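Side-chain contacts in intracellular protein transport protein USO1 (Saccharomyces cerevisiae S288c, PDB 6LSU), which tethers transport vesicles and is required for protein transport from the endoplasmic reticulum to the Golgi complex: residues Ser193-Leu198 / Ile211-Ala216; Pro205-Ala210 / Phe238-Glu243; Ser665-Phe670 / Tyr714-Ala719; Ser674-Val679 / Leu708-Ile713. All coordinates share one frame; numbering follows the deposited sequence.

Contact 1. Residues Ser193-Leu198 / Ile211-Ala216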
loop_
_atom_site.group_PDB
_atom_site.type_symbol
_atom_site.label_atom_id
_atom_site.label_comp_id
_atom_site.label_asym_id
_atom_site.label_seq_id
_atom_site.Cartn_x
_atom_site.Cartn_y
_atom_site.Cartn_z
ATOM N N SER A 193 15.938 -22.928 15.987
ATOM C CA SER A 193 15.781 -24.170 15.181
ATOM C C SER A 193 14.657 -24.979 15.801
ATOM O O SER A 193 13.882 -25.584 15.052
ATOM C CB SER A 193 17.033 -25.009 15.092
ATOM O OG SER A 193 18.163 -24.207 15.342
ATOM N N THR A 194 14.626 -24.977 17.126
ATOM C CA THR A 194 13.662 -25.759 17.935
ATOM C C THR A 194 12.270 -25.190 17.708
ATOM O O THR A 194 11.439 -25.992 17.331
ATOM C CB THR A 194 14.038 -25.779 19.428
ATOM O OG1 THR A 194 15.324 -26.371 19.542
ATOM C CG2 THR A 194 13.051 -26.554 20.267
ATOM N N MET A 195 12.090 -23.866 17.929
ATOM C CA MET A 195 10.861 -23.084 17.593
ATOM C C MET A 195 10.361 -23.410 16.182
ATOM O O MET A 195 9.188 -23.828 16.031
ATOM C CB MET A 195 11.146 -21.589 17.644
ATOM C CG MET A 195 10.496 -20.892 18.776
ATOM S SD MET A 195 10.601 -19.112 18.446
ATOM C CE MET A 195 10.885 -18.582 20.144
ATOM N N VAL A 196 11.223 -23.259 15.180
ATOM C CA VAL A 196 10.819 -23.585 13.783
ATOM C C VAL A 196 10.295 -25.035 13.760
ATOM O O VAL A 196 9.263 -25.295 13.067
ATOM C CB VAL A 196 11.960 -23.350 12.781
ATOM C CG1 VAL A 196 11.582 -23.871 11.408
ATOM C CG2 VAL A 196 12.364 -21.889 12.713
ATOM N N SER A 197 10.891 -25.930 14.547
ATOM C CA SER A 197 10.520 -27.371 14.549
ATOM C C SER A 197 9.122 -27.560 15.132
ATOM O O SER A 197 8.448 -28.532 14.675
ATOM C CB SER A 197 11.531 -28.230 15.251
ATOM O OG SER A 197 12.834 -28.029 14.690
ATOM N N LEU A 198 8.672 -26.677 16.050
ATOM C CA LEU A 198 7.275 -26.723 16.584
ATOM C C LEU A 198 6.254 -26.766 15.424
ATOM O O LEU A 198 5.213 -27.336 15.592
ATOM C CB LEU A 198 7.021 -25.541 17.509
ATOM C CG LEU A 198 7.857 -25.465 18.778
ATOM C CD1 LEU A 198 7.637 -24.126 19.438
ATOM C CD2 LEU A 198 7.509 -26.612 19.740
ATOM N N ILE A 211 3.522 -20.322 14.943
ATOM C CA ILE A 211 3.551 -19.282 13.860
ATOM C C ILE A 211 3.475 -17.892 14.480
ATOM O O ILE A 211 4.279 -17.043 14.093
ATOM C CB ILE A 211 2.405 -19.505 12.850
ATOM C CG1 ILE A 211 2.460 -20.919 12.271
ATOM C CG2 ILE A 211 2.500 -18.454 11.726
ATOM C CD1 ILE A 211 1.273 -21.285 11.455
ATOM N N LEU A 212 2.591 -17.697 15.474
ATOM C CA LEU A 212 2.404 -16.452 16.250
ATOM C C LEU A 212 3.695 -16.114 16.999
ATOM O O LEU A 212 4.064 -14.933 16.944
ATOM C CB LEU A 212 1.209 -16.609 17.187
ATOM C CG LEU A 212 -0.125 -16.747 16.459
ATOM C CD1 LEU A 212 -1.285 -16.870 17.408
ATOM C CD2 LEU A 212 -0.336 -15.546 15.541
ATOM N N LEU A 213 4.356 -17.078 17.656
ATOM C CA LEU A 213 5.540 -16.775 18.506
ATOM C C LEU A 213 6.661 -16.444 17.516
ATOM O O LEU A 213 7.437 -15.455 17.707
ATOM C CB LEU A 213 5.852 -17.955 19.434
ATOM C CG LEU A 213 7.158 -17.860 20.228
ATOM C CD1 LEU A 213 7.150 -16.661 21.146
ATOM C CD2 LEU A 213 7.452 -19.123 21.052
ATOM N N LEU A 214 6.712 -17.197 16.421
ATOM C CA LEU A 214 7.740 -16.894 15.406
ATOM C C LEU A 214 7.523 -15.469 14.877
ATOM O O LEU A 214 8.511 -14.746 14.708
ATOM C CB LEU A 214 7.648 -17.968 14.331
ATOM C CG LEU A 214 8.358 -19.260 14.708
ATOM C CD1 LEU A 214 7.902 -20.406 13.826
ATOM C CD2 LEU A 214 9.871 -19.075 14.601
ATOM N N MET A 215 6.268 -15.061 14.629
ATOM C CA MET A 215 5.993 -13.681 14.174
ATOM C C MET A 215 6.604 -12.688 15.168
ATOM O O MET A 215 7.242 -11.726 14.700
ATOM C CB MET A 215 4.495 -13.395 14.081
ATOM C CG MET A 215 3.834 -13.891 12.811
ATOM S SD MET A 215 2.034 -13.775 12.966
ATOM C CE MET A 215 1.987 -12.018 13.317
ATOM N N ALA A 216 6.360 -12.867 16.459
ATOM C CA ALA A 216 6.802 -11.998 17.573
ATOM C C ALA A 216 8.305 -11.914 17.616
ATOM O O ALA A 216 8.824 -10.850 17.831
ATOM C CB ALA A 216 6.328 -12.541 18.889
#
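The apolar meeting of Met195 with Leu213 and Leu214 carries this contact. Met195 is directed at helix 204-218 and enters between the two leucines. Its methyl end goes to Leu213, CE lying 3.6 Å from CD2 of that leucine, with the two side chains nearly perpendicular. The sulfur serves the other leucine: Met195 SD is 3.9 Å from Leu214 CD2, and here the chains lie side by side with their ends pointing contrary ways. A bend at chi3 turns CE off the line of the preceding carbons and onto the Leu213 branch. CB of Leu213 points at helix 191-198, and a chi1 of 172° then sets CG and CD2 against Met195 CE. Leu214 leaves its helix to one side, and its end swings in so that CD2 reaches the methionine. That same methyl also receives Val196, whose CG2 approaches to 4.2 Å from Leu214 CD2. All four side chains are buried.

No hydrogen bond crosses the interface; within helix 191-198, Ser197 OG donates to Ser193 O at 2.7 Å. Further apolar cover comes from Trp155, which touches Met195, and from Leu170 of helix 160-174, which packs on Leu213.

The segment axes approach to 9.6 Å and run at 145°, closer to antiparallel than to perpendicular. Both segments belong to the third armadillo repeat of the globular head, and apolar side chains locked between successive antiparallel helices, with a third helix behind them, are what form the continuous hydrophobic core of an armadillo solenoid.

Contact 2. Residues Pro205-Ala210 / Phe238-Glu243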
loop_
_atom_site.group_PDB
_atom_site.type_symbol
_atom_site.label_atom_id
_atom_site.label_comp_id
_atom_site.label_asym_id
_atom_site.label_seq_id
_atom_site.Cartn_x
_atom_site.Cartn_y
_atom_site.Cartn_z
ATOM N N PRO A 205 -2.617 -27.294 17.254
ATOM C CA PRO A 205 -2.581 -26.026 17.990
ATOM C C PRO A 205 -1.155 -25.634 18.384
ATOM O O PRO A 205 -0.957 -24.486 18.519
ATOM C CB PRO A 205 -3.477 -26.267 19.222
ATOM C CG PRO A 205 -4.335 -27.464 18.782
ATOM C CD PRO A 205 -3.378 -28.329 17.960
ATOM N N ILE A 206 -0.199 -26.561 18.528
ATOM C CA ILE A 206 1.213 -26.169 18.782
ATOM C C ILE A 206 1.761 -25.552 17.493
ATOM O O ILE A 206 2.499 -24.567 17.554
ATOM C CB ILE A 206 2.048 -27.369 19.272
ATOM C CG1 ILE A 206 1.642 -27.761 20.693
ATOM C CG2 ILE A 206 3.543 -27.056 19.170
ATOM C CD1 ILE A 206 2.110 -29.130 21.095
ATOM N N ARG A 207 1.465 -26.168 16.352
ATOM C CA ARG A 207 1.896 -25.652 15.034
ATOM C C ARG A 207 1.374 -24.212 14.892
ATOM O O ARG A 207 2.195 -23.320 14.722
ATOM C CB ARG A 207 1.388 -26.584 13.936
ATOM C CG ARG A 207 1.745 -26.128 12.533
ATOM C CD ARG A 207 0.810 -26.749 11.522
ATOM N NE ARG A 207 -0.539 -26.221 11.592
ATOM C CZ ARG A 207 -1.515 -26.554 10.742
ATOM N NH1 ARG A 207 -1.254 -27.400 9.756
ATOM N NH2 ARG A 207 -2.732 -26.035 10.833
ATOM N N ASP A 208 0.076 -24.007 15.100
ATOM C CA ASP A 208 -0.640 -22.711 14.939
ATOM C C ASP A 208 -0.043 -21.684 15.904
ATOM O O ASP A 208 0.422 -20.582 15.432
ATOM C CB ASP A 208 -2.140 -22.915 15.141
ATOM C CG ASP A 208 -2.826 -23.787 14.086
ATOM O OD1 ASP A 208 -2.180 -24.244 13.129
ATOM O OD2 ASP A 208 -4.045 -23.978 14.238
ATOM N N GLU A 209 0.037 -22.045 17.201
ATOM C CA GLU A 209 0.614 -21.112 18.211
ATOM C C GLU A 209 2.059 -20.735 17.867
ATOM O O GLU A 209 2.435 -19.566 18.089
ATOM C CB GLU A 209 0.593 -21.672 19.617
ATOM C CG GLU A 209 0.371 -20.578 20.631
ATOM C CD GLU A 209 -0.955 -19.864 20.414
ATOM O OE1 GLU A 209 -1.078 -18.677 20.807
ATOM O OE2 GLU A 209 -1.865 -20.522 19.870
ATOM N N ALA A 210 2.832 -21.652 17.302
ATOM C CA ALA A 210 4.266 -21.452 17.030
ATOM C C ALA A 210 4.459 -20.430 15.901
ATOM O O ALA A 210 5.530 -19.830 15.864
ATOM C CB ALA A 210 4.924 -22.784 16.699
ATOM N N PHE A 238 4.503 -22.554 3.472
ATOM C CA PHE A 238 3.747 -22.875 2.227
ATOM C C PHE A 238 3.018 -24.225 2.310
ATOM O O PHE A 238 1.885 -24.285 1.816
ATOM C CB PHE A 238 4.591 -22.791 0.947
ATOM C CG PHE A 238 4.666 -21.381 0.399
ATOM C CD1 PHE A 238 3.511 -20.751 -0.037
ATOM C CD2 PHE A 238 5.844 -20.649 0.419
ATOM C CE1 PHE A 238 3.540 -19.439 -0.471
ATOM C CE2 PHE A 238 5.862 -19.338 -0.031
ATOM C CZ PHE A 238 4.705 -18.741 -0.473
ATOM N N SER A 239 3.551 -25.252 2.983
ATOM C CA SER A 239 2.812 -26.546 3.102
ATOM C C SER A 239 1.662 -26.312 4.054
ATOM O O SER A 239 0.580 -26.802 3.751
ATOM C CB SER A 239 3.635 -27.710 3.543
ATOM O OG SER A 239 5.011 -27.415 3.369
ATOM N N ILE A 240 1.875 -25.564 5.139
ATOM C CA ILE A 240 0.769 -25.278 6.106
ATOM C C ILE A 240 -0.334 -24.536 5.335
ATOM O O ILE A 240 -1.481 -24.931 5.426
ATOM C CB ILE A 240 1.275 -24.491 7.328
ATOM C CG1 ILE A 240 2.388 -25.236 8.061
ATOM C CG2 ILE A 240 0.096 -24.173 8.250
ATOM C CD1 ILE A 240 2.955 -24.480 9.229
ATOM N N ILE A 241 0.031 -23.478 4.588
ATOM C CA ILE A 241 -0.918 -22.690 3.761
ATOM C C ILE A 241 -1.673 -23.660 2.832
ATOM O O ILE A 241 -2.921 -23.609 2.857
ATOM C CB ILE A 241 -0.209 -21.560 2.987
ATOM C CG1 ILE A 241 0.314 -20.466 3.933
ATOM C CG2 ILE A 241 -1.139 -20.954 1.896
ATOM C CD1 ILE A 241 1.341 -19.576 3.331
ATOM N N GLU A 242 -0.991 -24.517 2.052
ATOM C CA GLU A 242 -1.739 -25.430 1.142
ATOM C C GLU A 242 -2.574 -26.444 1.938
ATOM O O GLU A 242 -3.729 -26.667 1.560
ATOM C CB GLU A 242 -0.897 -26.141 0.089
ATOM C CG GLU A 242 -1.727 -26.431 -1.178
ATOM C CD GLU A 242 -2.705 -25.362 -1.699
ATOM O OE1 GLU A 242 -2.319 -24.151 -1.810
ATOM O OE2 GLU A 242 -3.870 -25.741 -2.002
ATOM N N GLU A 243 -2.046 -26.949 3.046
ATOM C CA GLU A 243 -2.741 -27.885 3.972
ATOM C C GLU A 243 -4.017 -27.219 4.534
ATOM O O GLU A 243 -5.062 -27.911 4.640
ATOM C CB GLU A 243 -1.719 -28.320 5.022
ATOM C CG GLU A 243 -1.944 -29.685 5.618
ATOM C CD GLU A 243 -1.027 -29.894 6.820
ATOM O OE1 GLU A 243 0.216 -29.639 6.699
ATOM O OE2 GLU A 243 -1.563 -30.226 7.893
HETATM O O HOH W 1 1.475 -28.791 8.797
#
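The flat guanidinium of Arg207 has Ile240 over one face and carboxylates at its edge. Ile240 CG2 sits 3.7 Å above the guanidinium plane of Arg207, over its centre, while CD1 of the same isoleucine lies 3.9 Å from Arg207 CD, so aliphatic and planar parts of the arginine are both covered. Arginine and isoleucine lie alongside, pointing opposite ways.

Round the edge, Asp208 is gripped side-on: Arg207 NE and NH2 each donate to Asp208 OD1 at 3.0 Å, both in the guanidinium plane. This pair of hydrogen bonds to one oxygen fixes the rotation of the group and leaves NH1 directed at the other helix. There Arg207 NH1 forms a salt bridge with Glu243 OE2 at 3.4 Å, the carboxylate plane being turned 58° from that of the guanidinium. A water joins the same pair, accepting from Arg207 NH1 at 3.2 Å and donating to Glu243 OE1 at 2.6 Å. Arg207 NH2 has a further salt bridge to Glu244, and these carboxylates probably stabilise the buried positive charge.

The network ties helix 204-218 of the third armadillo repeat to helix 233-244 of the fourth. Helix 251-264 packs against both partners, Val252 on Asp208 and Cys256 on Ile240, while helix 160-174 receives Ile206.

Contact 3. Residues Ser665-Phe670 / Tyr714-Ala719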
loop_
_atom_site.group_PDB
_atom_site.type_symbol
_atom_site.label_atom_id
_atom_site.label_comp_id
_atom_site.label_asym_id
_atom_site.label_seq_id
_atom_site.Cartn_x
_atom_site.Cartn_y
_atom_site.Cartn_z
ATOM N N SER A 665 0.398 40.109 -7.403
ATOM C CA SER A 665 -0.537 39.883 -6.270
ATOM C C SER A 665 -1.231 38.541 -6.489
ATOM O O SER A 665 -1.357 37.782 -5.516
ATOM C CB SER A 665 -1.535 40.999 -6.104
ATOM O OG SER A 665 -2.711 40.534 -5.469
ATOM N N ARG A 666 -1.657 38.275 -7.728
ATOM C CA ARG A 666 -2.534 37.119 -8.056
ATOM C C ARG A 666 -1.710 35.835 -8.124
ATOM O O ARG A 666 -2.352 34.772 -7.990
ATOM C CB ARG A 666 -3.260 37.317 -9.383
ATOM C CG ARG A 666 -4.441 38.269 -9.293
ATOM C CD ARG A 666 -4.886 38.709 -10.670
ATOM N NE ARG A 666 -6.244 39.235 -10.647
ATOM C CZ ARG A 666 -7.029 39.375 -11.715
ATOM N NH1 ARG A 666 -6.594 39.040 -12.919
ATOM N NH2 ARG A 666 -8.258 39.850 -11.575
ATOM N N ILE A 667 -0.392 35.931 -8.384
ATOM C CA ILE A 667 0.577 34.806 -8.213
ATOM C C ILE A 667 0.747 34.509 -6.716
ATOM O O ILE A 667 0.705 33.321 -6.338
ATOM C CB ILE A 667 1.919 35.121 -8.900
ATOM C CG1 ILE A 667 1.761 35.244 -10.416
ATOM C CG2 ILE A 667 2.980 34.097 -8.515
ATOM C CD1 ILE A 667 0.594 34.476 -10.991
ATOM N N LYS A 668 0.973 35.543 -5.908
ATOM C CA LYS A 668 1.129 35.427 -4.436
ATOM C C LYS A 668 -0.192 34.929 -3.848
ATOM O O LYS A 668 -0.143 34.175 -2.895
ATOM C CB LYS A 668 1.538 36.769 -3.820
ATOM C CG LYS A 668 2.081 36.697 -2.398
ATOM C CD LYS A 668 3.164 37.721 -2.110
ATOM C CE LYS A 668 3.901 37.447 -0.813
ATOM N NZ LYS A 668 5.262 38.031 -0.833
ATOM N N GLN A 669 -1.337 35.310 -4.414
ATOM C CA GLN A 669 -2.641 34.961 -3.802
ATOM C C GLN A 669 -2.933 33.496 -4.103
ATOM O O GLN A 669 -3.691 32.866 -3.306
ATOM C CB GLN A 669 -3.806 35.828 -4.284
ATOM C CG GLN A 669 -5.122 35.394 -3.643
ATOM C CD GLN A 669 -6.284 36.343 -3.805
ATOM O OE1 GLN A 669 -6.701 36.660 -4.923
ATOM N NE2 GLN A 669 -6.850 36.758 -2.673
ATOM N N PHE A 670 -2.384 32.980 -5.209
ATOM C CA PHE A 670 -2.591 31.585 -5.684
ATOM C C PHE A 670 -1.921 30.597 -4.718
ATOM O O PHE A 670 -2.551 29.575 -4.375
ATOM C CB PHE A 670 -2.039 31.409 -7.102
ATOM C CG PHE A 670 -2.106 29.998 -7.628
ATOM C CD1 PHE A 670 -3.321 29.429 -7.981
ATOM C CD2 PHE A 670 -0.962 29.220 -7.695
ATOM C CE1 PHE A 670 -3.382 28.128 -8.456
ATOM C CE2 PHE A 670 -1.030 27.915 -8.155
ATOM C CZ PHE A 670 -2.233 27.379 -8.558
ATOM N N TYR A 714 9.175 32.202 -7.612
ATOM C CA TYR A 714 9.756 33.563 -7.726
ATOM C C TYR A 714 9.692 34.006 -9.183
ATOM O O TYR A 714 9.088 35.053 -9.454
ATOM C CB TYR A 714 11.190 33.620 -7.206
ATOM C CG TYR A 714 11.861 34.952 -7.391
ATOM C CD1 TYR A 714 11.587 36.019 -6.545
ATOM C CD2 TYR A 714 12.769 35.147 -8.420
ATOM C CE1 TYR A 714 12.220 37.242 -6.703
ATOM C CE2 TYR A 714 13.404 36.368 -8.597
ATOM C CZ TYR A 714 13.132 37.409 -7.733
ATOM O OH TYR A 714 13.766 38.593 -7.935
ATOM N N ARG A 715 10.272 33.214 -10.082
ATOM C CA ARG A 715 10.288 33.493 -11.540
ATOM C C ARG A 715 8.866 33.783 -12.048
ATOM O O ARG A 715 8.757 34.642 -12.892
ATOM C CB ARG A 715 10.898 32.329 -12.327
ATOM C CG ARG A 715 11.302 32.726 -13.739
ATOM C CD ARG A 715 11.792 31.555 -14.567
ATOM N NE ARG A 715 12.219 31.970 -15.894
ATOM C CZ ARG A 715 12.960 31.235 -16.713
ATOM N NH1 ARG A 715 13.342 30.025 -16.352
ATOM N NH2 ARG A 715 13.308 31.688 -17.908
ATOM N N ILE A 716 7.827 33.071 -11.584
ATOM C CA ILE A 716 6.437 33.269 -12.090
ATOM C C ILE A 716 6.048 34.683 -11.654
ATOM O O ILE A 716 5.871 35.565 -12.538
ATOM C CB ILE A 716 5.427 32.216 -11.565
ATOM C CG1 ILE A 716 5.828 30.761 -11.846
ATOM C CG2 ILE A 716 4.032 32.517 -12.103
ATOM C CD1 ILE A 716 6.468 30.547 -13.176
ATOM N N ARG A 717 5.979 34.879 -10.334
ATOM C CA ARG A 717 5.528 36.124 -9.659
ATOM C C ARG A 717 6.189 37.362 -10.284
ATOM O O ARG A 717 5.490 38.390 -10.350
ATOM C CB ARG A 717 5.877 36.086 -8.169
ATOM C CG ARG A 717 5.305 37.249 -7.373
ATOM C CD ARG A 717 5.673 37.243 -5.899
ATOM N NE ARG A 717 7.094 37.504 -5.662
ATOM C CZ ARG A 717 7.953 36.671 -5.061
ATOM N NH1 ARG A 717 7.563 35.488 -4.604
ATOM N NH2 ARG A 717 9.215 37.035 -4.915
ATOM N N THR A 718 7.462 37.283 -10.709
ATOM C CA THR A 718 8.245 38.450 -11.204
ATOM C C THR A 718 8.404 38.407 -12.728
ATOM O O THR A 718 9.403 38.960 -13.245
ATOM C CB THR A 718 9.629 38.552 -10.535
ATOM O OG1 THR A 718 10.617 37.763 -11.203
ATOM C CG2 THR A 718 9.602 38.164 -9.075
ATOM N N ALA A 719 7.484 37.762 -13.442
ATOM C CA ALA A 719 7.587 37.636 -14.909
ATOM C C ALA A 719 7.431 39.032 -15.531
ATOM O O ALA A 719 8.248 39.368 -16.411
ATOM C CB ALA A 719 6.568 36.655 -15.439
#
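Ile667 packs on the backbone of Arg717 as much as on any side chain. Already at its branch point the two helices are close, Ile667 CB being 3.8 Å from Arg717 CA. From there the methyl CG2 lies nearest the partner helix: Ile667 CG2 is 3.5 Å from Arg717 CA and equally near Arg717 CB, with Arg717 CG somewhat farther along the same flank. On the other branch, Ile667 CG1 meets both Arg717 CA and Ile716 CG2, 3.9 Å from each. At the tip, Ile667 CD1 keeps to the same methyl, 4.1 Å from Ile716 CG2. The two isoleucines meet almost perpendicularly, and the remainder of Ile716 leads away, toward Phe591.

The nearest CA atoms, those of Ile667 and Arg717, are 5.3 Å apart. In this way the short helix 713-717 is laid on helix 660-673, near the C-terminal end of the all-helical globular head and beyond its tenth armadillo repeat. Tyr663 and Ala664, about one turn before Ile667, continue the interface: the Tyr663 hydroxyl is hydrogen-bonded to Ile716 O, and Ala664 touches Arg717.

Arg717 offers its aliphatic base to the isoleucine, and a bend at chi3 (69°) folds its guanidinium back over its own helix, on the side of Tyr714. Lys668 NZ and Arg717 NH1, of like charge, remain 5.1 Å apart.

Contact 4. Residues Ser674-Val679 / Leu708-Ile713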
loop_
_atom_site.group_PDB
_atom_site.type_symbol
_atom_site.label_atom_id
_atom_site.label_comp_id
_atom_site.label_asym_id
_atom_site.label_seq_id
_atom_site.Cartn_x
_atom_site.Cartn_y
_atom_site.Cartn_z
ATOM N N SER A 674 -5.808 30.045 -2.329
ATOM C CA SER A 674 -6.604 29.289 -3.338
ATOM C C SER A 674 -6.685 27.804 -2.977
ATOM O O SER A 674 -6.108 27.394 -1.955
ATOM C CB SER A 674 -6.017 29.453 -4.713
ATOM O OG SER A 674 -4.716 28.892 -4.755
ATOM N N TYR A 675 -7.356 27.017 -3.822
ATOM C CA TYR A 675 -7.335 25.531 -3.778
ATOM C C TYR A 675 -5.895 25.020 -3.698
ATOM O O TYR A 675 -5.598 24.086 -2.929
ATOM C CB TYR A 675 -7.991 24.932 -5.007
ATOM C CG TYR A 675 -9.487 24.863 -4.899
ATOM C CD1 TYR A 675 -10.270 25.999 -4.937
ATOM C CD2 TYR A 675 -10.128 23.649 -4.759
ATOM C CE1 TYR A 675 -11.652 25.930 -4.838
ATOM C CE2 TYR A 675 -11.508 23.563 -4.667
ATOM C CZ TYR A 675 -12.280 24.710 -4.690
ATOM O OH TYR A 675 -13.639 24.637 -4.619
ATOM N N PHE A 676 -4.988 25.624 -4.449
ATOM C CA PHE A 676 -3.582 25.169 -4.444
ATOM C C PHE A 676 -3.061 25.185 -3.014
ATOM O O PHE A 676 -2.332 24.246 -2.611
ATOM C CB PHE A 676 -2.704 26.046 -5.315
ATOM C CG PHE A 676 -1.285 25.573 -5.453
ATOM C CD1 PHE A 676 -0.947 24.616 -6.409
ATOM C CD2 PHE A 676 -0.280 26.113 -4.666
ATOM C CE1 PHE A 676 0.373 24.188 -6.555
ATOM C CE2 PHE A 676 1.045 25.722 -4.854
ATOM C CZ PHE A 676 1.371 24.735 -5.768
ATOM N N SER A 677 -3.410 26.215 -2.260
ATOM C CA SER A 677 -2.846 26.455 -0.908
ATOM C C SER A 677 -3.084 25.223 -0.022
ATOM O O SER A 677 -2.170 24.876 0.768
ATOM C CB SER A 677 -3.416 27.704 -0.295
ATOM O OG SER A 677 -4.781 27.515 0.033
ATOM N N LYS A 678 -4.248 24.574 -0.125
ATOM C CA LYS A 678 -4.522 23.429 0.770
ATOM C C LYS A 678 -4.462 22.134 -0.036
ATOM O O LYS A 678 -5.504 21.556 -0.331
ATOM C CB LYS A 678 -5.767 23.663 1.633
ATOM C CG LYS A 678 -5.475 24.059 3.092
ATOM C CD LYS A 678 -4.053 23.767 3.624
ATOM C CE LYS A 678 -3.682 22.293 3.690
ATOM N NZ LYS A 678 -2.221 22.084 3.541
ATOM N N VAL A 679 -3.232 21.732 -0.351
ATOM C CA VAL A 679 -2.859 20.429 -0.955
ATOM C C VAL A 679 -1.698 19.877 -0.130
ATOM O O VAL A 679 -0.745 20.638 0.119
ATOM C CB VAL A 679 -2.468 20.568 -2.437
ATOM C CG1 VAL A 679 -3.523 21.338 -3.212
ATOM C CG2 VAL A 679 -1.086 21.185 -2.631
ATOM N N LEU A 708 6.495 22.052 -10.481
ATOM C CA LEU A 708 6.916 23.158 -11.382
ATOM C C LEU A 708 6.619 24.513 -10.700
ATOM O O LEU A 708 7.515 25.343 -10.615
ATOM C CB LEU A 708 6.169 23.041 -12.700
ATOM C CG LEU A 708 6.442 24.206 -13.648
ATOM C CD1 LEU A 708 7.811 24.042 -14.293
ATOM C CD2 LEU A 708 5.362 24.331 -14.706
ATOM N N PHE A 709 5.410 24.713 -10.181
ATOM C CA PHE A 709 5.041 25.988 -9.545
ATOM C C PHE A 709 6.008 26.251 -8.387
ATOM O O PHE A 709 6.736 27.269 -8.421
ATOM C CB PHE A 709 3.582 26.003 -9.101
ATOM C CG PHE A 709 3.213 27.317 -8.485
ATOM C CD1 PHE A 709 3.097 28.457 -9.266
ATOM C CD2 PHE A 709 3.070 27.431 -7.120
ATOM C CE1 PHE A 709 2.769 29.675 -8.691
ATOM C CE2 PHE A 709 2.754 28.649 -6.544
ATOM C CZ PHE A 709 2.614 29.770 -7.330
ATOM N N ASN A 710 6.031 25.343 -7.399
ATOM C CA ASN A 710 6.859 25.501 -6.174
ATOM C C ASN A 710 8.329 25.749 -6.547
ATOM O O ASN A 710 8.944 26.543 -5.897
ATOM C CB ASN A 710 6.667 24.334 -5.213
ATOM C CG ASN A 710 5.279 24.318 -4.596
ATOM O OD1 ASN A 710 4.613 25.345 -4.545
ATOM N ND2 ASN A 710 4.832 23.166 -4.121
ATOM N N GLU A 711 8.861 25.143 -7.598
ATOM C CA GLU A 711 10.306 25.221 -7.918
ATOM C C GLU A 711 10.629 26.531 -8.650
ATOM O O GLU A 711 11.840 26.877 -8.681
ATOM C CB GLU A 711 10.737 23.979 -8.707
ATOM C CG GLU A 711 10.931 22.760 -7.818
ATOM C CD GLU A 711 11.217 21.445 -8.525
ATOM O OE1 GLU A 711 11.690 21.485 -9.699
ATOM O OE2 GLU A 711 10.964 20.380 -7.899
ATOM N N ASN A 712 9.629 27.211 -9.239
ATOM C CA ASN A 712 9.838 28.519 -9.930
ATOM C C ASN A 712 8.843 29.582 -9.465
ATOM O O ASN A 712 8.528 30.478 -10.264
ATOM C CB ASN A 712 9.700 28.413 -11.447
ATOM C CG ASN A 712 10.451 27.230 -11.981
ATOM O OD1 ASN A 712 11.638 27.362 -12.302
ATOM N ND2 ASN A 712 9.763 26.089 -12.047
ATOM N N ILE A 713 8.416 29.560 -8.214
ATOM C CA ILE A 713 7.372 30.524 -7.772
ATOM C C ILE A 713 7.900 31.949 -7.908
ATOM O O ILE A 713 7.104 32.818 -8.299
ATOM C CB ILE A 713 6.873 30.243 -6.354
ATOM C CG1 ILE A 713 5.785 31.246 -5.978
ATOM C CG2 ILE A 713 8.020 30.253 -5.370
ATOM C CD1 ILE A 713 4.957 30.827 -4.805
#
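Phe676 and Phe709 both hold CG opposite the backbone N, with chi1 at -175° and -179°, and their rings thereby meet between the loop that follows helix 660-673 and helix 703-711. They form a T-shaped (edge-to-face) pair in which the edge of Phe709 is directed at the face of Phe676. The ring centroids of Phe676 and Phe709 are 5.0 Å apart and their planes lie at 78°. Contact is made through one corner, Phe709 CD2 standing 3.5 Å from both CE2 and CZ of Phe676.

Asn710 comes to the Phe676 ring from another side. Its amide oxygen lies at the ring edge, near the plane, with Asn710 OD1 3.5 Å from Phe676 CZ; there the partly positive ring hydrogens probably suit the carbonyl.

The pair belongs to an aromatic cluster that joins the loop after helix 660-673 to helix 703-711. Phe670 stacks on Phe676 and meets Phe709 edge-to-face, and Phe701 adds another edge-to-face partner for Phe676. Where helix 703-711 ends, Asn712 folds back on it, its ND2 donating to Leu708 O at 2.8 Å.

The four contacts fall into two pairs on opposite sides of the chain's centre. Contacts 1 and 2 share helix 204-218, and their centres are 11 Å apart; Ile211 CD1 lies 4.2 Å from Ile240 CD1, so the apolar packing of the third armadillo repeat runs on into the fourth. Contacts 3 and 4, 10 Å apart between centres, meet through Phe670, whose CZ is 3.5 Å from Phe676 CB. Along the chain, contact 4 is nested inside the loop that contact 3 closes. Between the pairs there is no touch: contacts 1 and 4 approach to about 35 Å between nearest atoms, and contacts 2 and 3 have centres about 63 Å apart.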